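Local coordinates for malate dehydrogenase (Aeropyrum pernix, PDB 2D4A), which catalyses the reversible oxidation of (S)-malate to oxaloacetate with either NAD or NADP as cofactor, working as a homotetramer, at residues B[63-74]-B[106-116]. Numbering follows the deposited sequence.
Sequences EDMRGSDIVLVT and YAKDAIVVITT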
loop_
_atom_site.group_PDB
_atom_site.type_symbol
_atom_site.label_atom_id
_atom_site.label_comp_id
_atom_site.label_asym_id
_atom_site.label_seq_id
_atom_site.Cartn_x
_atom_site.Cartn_y
_atom_site.Cartn_z
ATOM N N GLU B 63 21.183 -19.328 -15.658
ATOM C CA GLU B 63 20.927 -20.506 -14.839
ATOM C C GLU B 63 20.396 -20.106 -13.470
ATOM O O GLU B 63 19.930 -20.948 -12.710
ATOM C CB GLU B 63 22.205 -21.320 -14.668
ATOM C CG GLU B 63 22.560 -22.165 -15.864
ATOM C CD GLU B 63 23.976 -21.928 -16.328
ATOM O OE1 GLU B 63 24.655 -22.921 -16.696
ATOM O OE2 GLU B 63 24.401 -20.745 -16.336
ATOM N N ASP B 64 20.460 -18.816 -13.160
ATOM C CA ASP B 64 19.976 -18.346 -11.874
ATOM C C ASP B 64 18.487 -18.063 -11.836
ATOM O O ASP B 64 18.026 -17.419 -10.902
ATOM C CB ASP B 64 20.715 -17.086 -11.445
ATOM C CG ASP B 64 22.187 -17.317 -11.270
ATOM O OD1 ASP B 64 22.577 -18.472 -11.003
ATOM O OD2 ASP B 64 22.957 -16.348 -11.385
ATOM N N MET B 65 17.739 -18.535 -12.834
ATOM C CA MET B 65 16.298 -18.300 -12.875
ATOM C C MET B 65 15.503 -19.543 -12.507
ATOM O O MET B 65 14.276 -19.529 -12.567
ATOM C CB MET B 65 15.857 -17.826 -14.271
ATOM C CG MET B 65 15.603 -18.959 -15.279
ATOM S SD MET B 65 14.874 -18.497 -16.909
ATOM C CE MET B 65 16.344 -18.320 -17.938
ATOM N N ARG B 66 16.190 -20.619 -12.141
ATOM C CA ARG B 66 15.493 -21.854 -11.786
ATOM C C ARG B 66 14.812 -21.681 -10.434
ATOM O O ARG B 66 15.385 -21.125 -9.499
ATOM C CB ARG B 66 16.477 -23.016 -11.730
ATOM C CG ARG B 66 17.424 -22.925 -10.573
ATOM C CD ARG B 66 18.773 -23.469 -10.930
ATOM N NE ARG B 66 19.722 -23.148 -9.877
ATOM C CZ ARG B 66 21.030 -23.326 -9.974
ATOM N NH1 ARG B 66 21.551 -23.827 -11.089
ATOM N NH2 ARG B 66 21.811 -22.997 -8.954
ATOM N N GLY B 67 13.583 -22.159 -10.331
ATOM C CA GLY B 67 12.865 -22.010 -9.089
ATOM C C GLY B 67 11.935 -20.816 -9.149
ATOM O O GLY B 67 11.315 -20.472 -8.143
ATOM N N SER B 68 11.835 -20.180 -10.317
ATOM C CA SER B 68 10.954 -19.018 -10.487
ATOM C C SER B 68 9.548 -19.434 -10.884
ATOM O O SER B 68 9.354 -20.231 -11.796
ATOM C CB SER B 68 11.470 -18.066 -11.573
ATOM O OG SER B 68 12.777 -17.611 -11.315
ATOM N N ASP B 69 8.574 -18.862 -10.200
ATOM C CA ASP B 69 7.187 -19.135 -10.482
ATOM C C ASP B 69 6.789 -18.350 -11.726
ATOM O O ASP B 69 6.069 -18.842 -12.592
ATOM C CB ASP B 69 6.333 -18.702 -9.289
ATOM C CG ASP B 69 6.708 -19.431 -8.020
ATOM O OD1 ASP B 69 7.802 -19.149 -7.463
ATOM O OD2 ASP B 69 5.917 -20.308 -7.583
ATOM N N ILE B 70 7.290 -17.123 -11.804
ATOM C CA ILE B 70 6.993 -16.231 -12.905
ATOM C C ILE B 70 8.251 -15.662 -13.538
ATOM O O ILE B 70 9.168 -15.211 -12.842
ATOM C CB ILE B 70 6.136 -15.059 -12.418
ATOM C CG1 ILE B 70 4.923 -15.616 -11.662
ATOM C CG2 ILE B 70 5.749 -14.161 -13.598
ATOM C CD1 ILE B 70 4.118 -14.585 -10.909
ATOM N N VAL B 71 8.282 -15.692 -14.866
ATOM C CA VAL B 71 9.392 -15.157 -15.644
ATOM C C VAL B 71 8.819 -14.067 -16.539
ATOM O O VAL B 71 8.028 -14.352 -17.434
ATOM C CB VAL B 71 10.039 -16.236 -16.530
ATOM C CG1 VAL B 71 11.042 -15.586 -17.473
ATOM C CG2 VAL B 71 10.730 -17.279 -15.664
ATOM N N LEU B 72 9.210 -12.823 -16.290
ATOM C CA LEU B 72 8.719 -11.701 -17.078
ATOM C C LEU B 72 9.703 -11.371 -18.202
ATOM O O LEU B 72 10.843 -10.989 -17.945
ATOM C CB LEU B 72 8.512 -10.475 -16.178
ATOM C CG LEU B 72 7.587 -10.621 -14.953
ATOM C CD1 LEU B 72 7.514 -9.295 -14.219
ATOM C CD2 LEU B 72 6.198 -11.065 -15.373
ATOM N N VAL B 73 9.255 -11.531 -19.446
ATOM C CA VAL B 73 10.079 -11.262 -20.620
ATOM C C VAL B 73 9.810 -9.859 -21.172
ATOM O O VAL B 73 8.690 -9.522 -21.581
ATOM C CB VAL B 73 9.828 -12.327 -21.706
ATOM C CG1 VAL B 73 10.624 -12.010 -22.962
ATOM C CG2 VAL B 73 10.216 -13.701 -21.169
ATOM N N THR B 74 10.872 -9.058 -21.182
ATOM C CA THR B 74 10.844 -7.665 -21.623
ATOM C C THR B 74 12.115 -7.360 -22.415
ATOM O O THR B 74 12.348 -6.228 -22.831
ATOM C CB THR B 74 10.829 -6.751 -20.407
ATOM O OG1 THR B 74 12.086 -6.866 -19.730
ATOM C CG2 THR B 74 9.734 -7.174 -19.427
ATOM N N TYR B 106 15.881 -23.975 -17.754
ATOM C CA TYR B 106 15.985 -23.633 -16.335
ATOM C C TYR B 106 14.707 -23.299 -15.584
ATOM O O TYR B 106 14.734 -23.217 -14.357
ATOM C CB TYR B 106 16.966 -22.474 -16.160
ATOM C CG TYR B 106 18.240 -22.653 -16.942
ATOM C CD1 TYR B 106 19.095 -23.718 -16.680
ATOM C CD2 TYR B 106 18.587 -21.762 -17.953
ATOM C CE1 TYR B 106 20.264 -23.890 -17.404
ATOM C CE2 TYR B 106 19.752 -21.925 -18.682
ATOM C CZ TYR B 106 20.587 -22.991 -18.402
ATOM O OH TYR B 106 21.748 -23.139 -19.120
ATOM N N ALA B 107 13.600 -23.109 -16.294
ATOM C CA ALA B 107 12.348 -22.776 -15.625
ATOM C C ALA B 107 11.119 -23.402 -16.276
ATOM O O ALA B 107 10.141 -22.713 -16.575
ATOM C CB ALA B 107 12.188 -21.267 -15.541
ATOM N N LYS B 108 11.178 -24.721 -16.463
ATOM C CA LYS B 108 10.110 -25.516 -17.081
ATOM C C LYS B 108 8.698 -25.304 -16.537
ATOM O O LYS B 108 7.727 -25.246 -17.289
ATOM C CB LYS B 108 10.433 -27.006 -16.947
ATOM C CG LYS B 108 11.672 -27.461 -17.663
ATOM C CD LYS B 108 11.843 -28.975 -17.565
ATOM C CE LYS B 108 13.051 -29.452 -18.380
ATOM N NZ LYS B 108 12.918 -29.176 -19.844
ATOM N N ASP B 109 8.594 -25.197 -15.223
ATOM C CA ASP B 109 7.310 -25.050 -14.552
ATOM C C ASP B 109 6.819 -23.611 -14.348
ATOM O O ASP B 109 5.735 -23.397 -13.801
ATOM C CB ASP B 109 7.415 -25.780 -13.216
ATOM C CG ASP B 109 8.793 -25.625 -12.593
ATOM O OD1 ASP B 109 9.206 -26.490 -11.775
ATOM O OD2 ASP B 109 9.466 -24.618 -12.931
ATOM N N ALA B 110 7.604 -22.638 -14.807
ATOM C CA ALA B 110 7.275 -21.216 -14.659
ATOM C C ALA B 110 6.216 -20.666 -15.619
ATOM O O ALA B 110 5.954 -21.253 -16.663
ATOM C CB ALA B 110 8.544 -20.390 -14.795
ATOM N N ILE B 111 5.561 -19.572 -15.227
ATOM C CA ILE B 111 4.587 -18.853 -16.086
ATOM C C ILE B 111 5.366 -17.676 -16.715
ATOM O O ILE B 111 6.166 -17.040 -16.049
ATOM C CB ILE B 111 3.376 -18.316 -15.345
ATOM C CG1 ILE B 111 2.612 -19.398 -14.564
ATOM C CG2 ILE B 111 2.369 -17.692 -16.337
ATOM C CD1 ILE B 111 1.466 -18.897 -13.715
ATOM N N VAL B 112 5.359 -17.653 -18.164
ATOM C CA VAL B 112 6.063 -16.550 -18.799
ATOM C C VAL B 112 5.109 -15.501 -19.325
ATOM O O VAL B 112 3.996 -15.799 -19.756
ATOM C CB VAL B 112 7.004 -17.037 -19.927
ATOM C CG1 VAL B 112 7.970 -17.986 -19.328
ATOM C CG2 VAL B 112 6.249 -17.730 -21.051
ATOM N N VAL B 113 5.522 -14.233 -19.177
ATOM C CA VAL B 113 4.628 -13.145 -19.655
ATOM C C VAL B 113 5.485 -12.270 -20.582
ATOM O O VAL B 113 6.579 -11.867 -20.150
ATOM C CB VAL B 113 4.027 -12.328 -18.521
ATOM C CG1 VAL B 113 3.111 -11.203 -19.029
ATOM C CG2 VAL B 113 3.207 -13.174 -17.541
ATOM N N ILE B 114 5.134 -12.082 -21.769
ATOM C CA ILE B 114 5.948 -11.289 -22.692
ATOM C C ILE B 114 5.374 -9.883 -22.855
ATOM O O ILE B 114 4.159 -9.708 -22.836
ATOM C CB ILE B 114 5.970 -11.928 -24.099
ATOM C CG1 ILE B 114 6.058 -13.457 -23.984
ATOM C CG2 ILE B 114 7.121 -11.361 -24.916
ATOM C CD1 ILE B 114 7.328 -13.956 -23.354
ATOM N N THR B 115 6.249 -8.886 -22.997
ATOM C CA THR B 115 5.813 -7.503 -23.232
ATOM C C THR B 115 6.320 -7.091 -24.617
ATOM O O THR B 115 5.733 -6.242 -25.278
ATOM C CB THR B 115 6.386 -6.463 -22.217
ATOM O OG1 THR B 115 7.812 -6.468 -22.292
ATOM C CG2 THR B 115 5.950 -6.758 -20.795
ATOM N N THR B 116 7.414 -7.715 -25.042
ATOM C CA THR B 116 8.035 -7.433 -26.325
ATOM C C THR B 116 7.038 -7.338 -27.477
ATOM O O THR B 116 6.130 -8.166 -27.594
ATOM C CB THR B 116 9.095 -8.498 -26.677
ATOM O OG1 THR B 116 9.867 -8.813 -25.512
ATOM C CG2 THR B 116 10.032 -7.978 -27.761
#
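Tyr106 lays one face of its ring under Glu63, whose CA stands over the centre of that face, 4.0 Å from the ring centroid, a CH-pi contact. With CG anti to its own carbonyl carbon (chi1 -78°), Glu63 runs its chain on over the CE1 and CZ side of the same ring, and the carboxylate plane is turned 44° from the ring plane. Met65 comes from another direction: its CE lies at the ring edge, near the plane, while its CG meets Tyr106 CB at 3.9 Å and its SD rests against Ala107 CB. Were Tyr106 an alanine, the Glu63 chain would probably lose the surface it lies on and the Met65 methyl its aromatic neighbour. Behind this end of the contact, Ser68 OG bonds to Met65 O from above the carbonyl plane, bracing the type II turn from Met65 to Ser68. Strands 70-73 and 111-114 then run side by side in parallel, 4.7 Å apart at their axes, as neighbours in the parallel sheet of the Rossmann-type dinucleotide-binding domain; helix 86-106 makes the crossover between them. Val71 N hydrogen-bonds to Ile111 O (2.8 Å), and Val113 N to Val71 O (3.1 Å). On the face carrying Val71 and Val73, Val71 CG2 packs on Ala110 CB, and Ile114 folds its CD1 back against Val73 CB and CG2 (chi2 -64°). Leu72 and Val113 lie side by side on the other face, where helix 223-237 touches Val113. At the C-terminal ends Thr115 N bonds to Val73 O at 2.9 Å, and Thr74 OG1 is held by Leu5 O; Thr115 and Thr116 probably bind NADP, as in related enzymes.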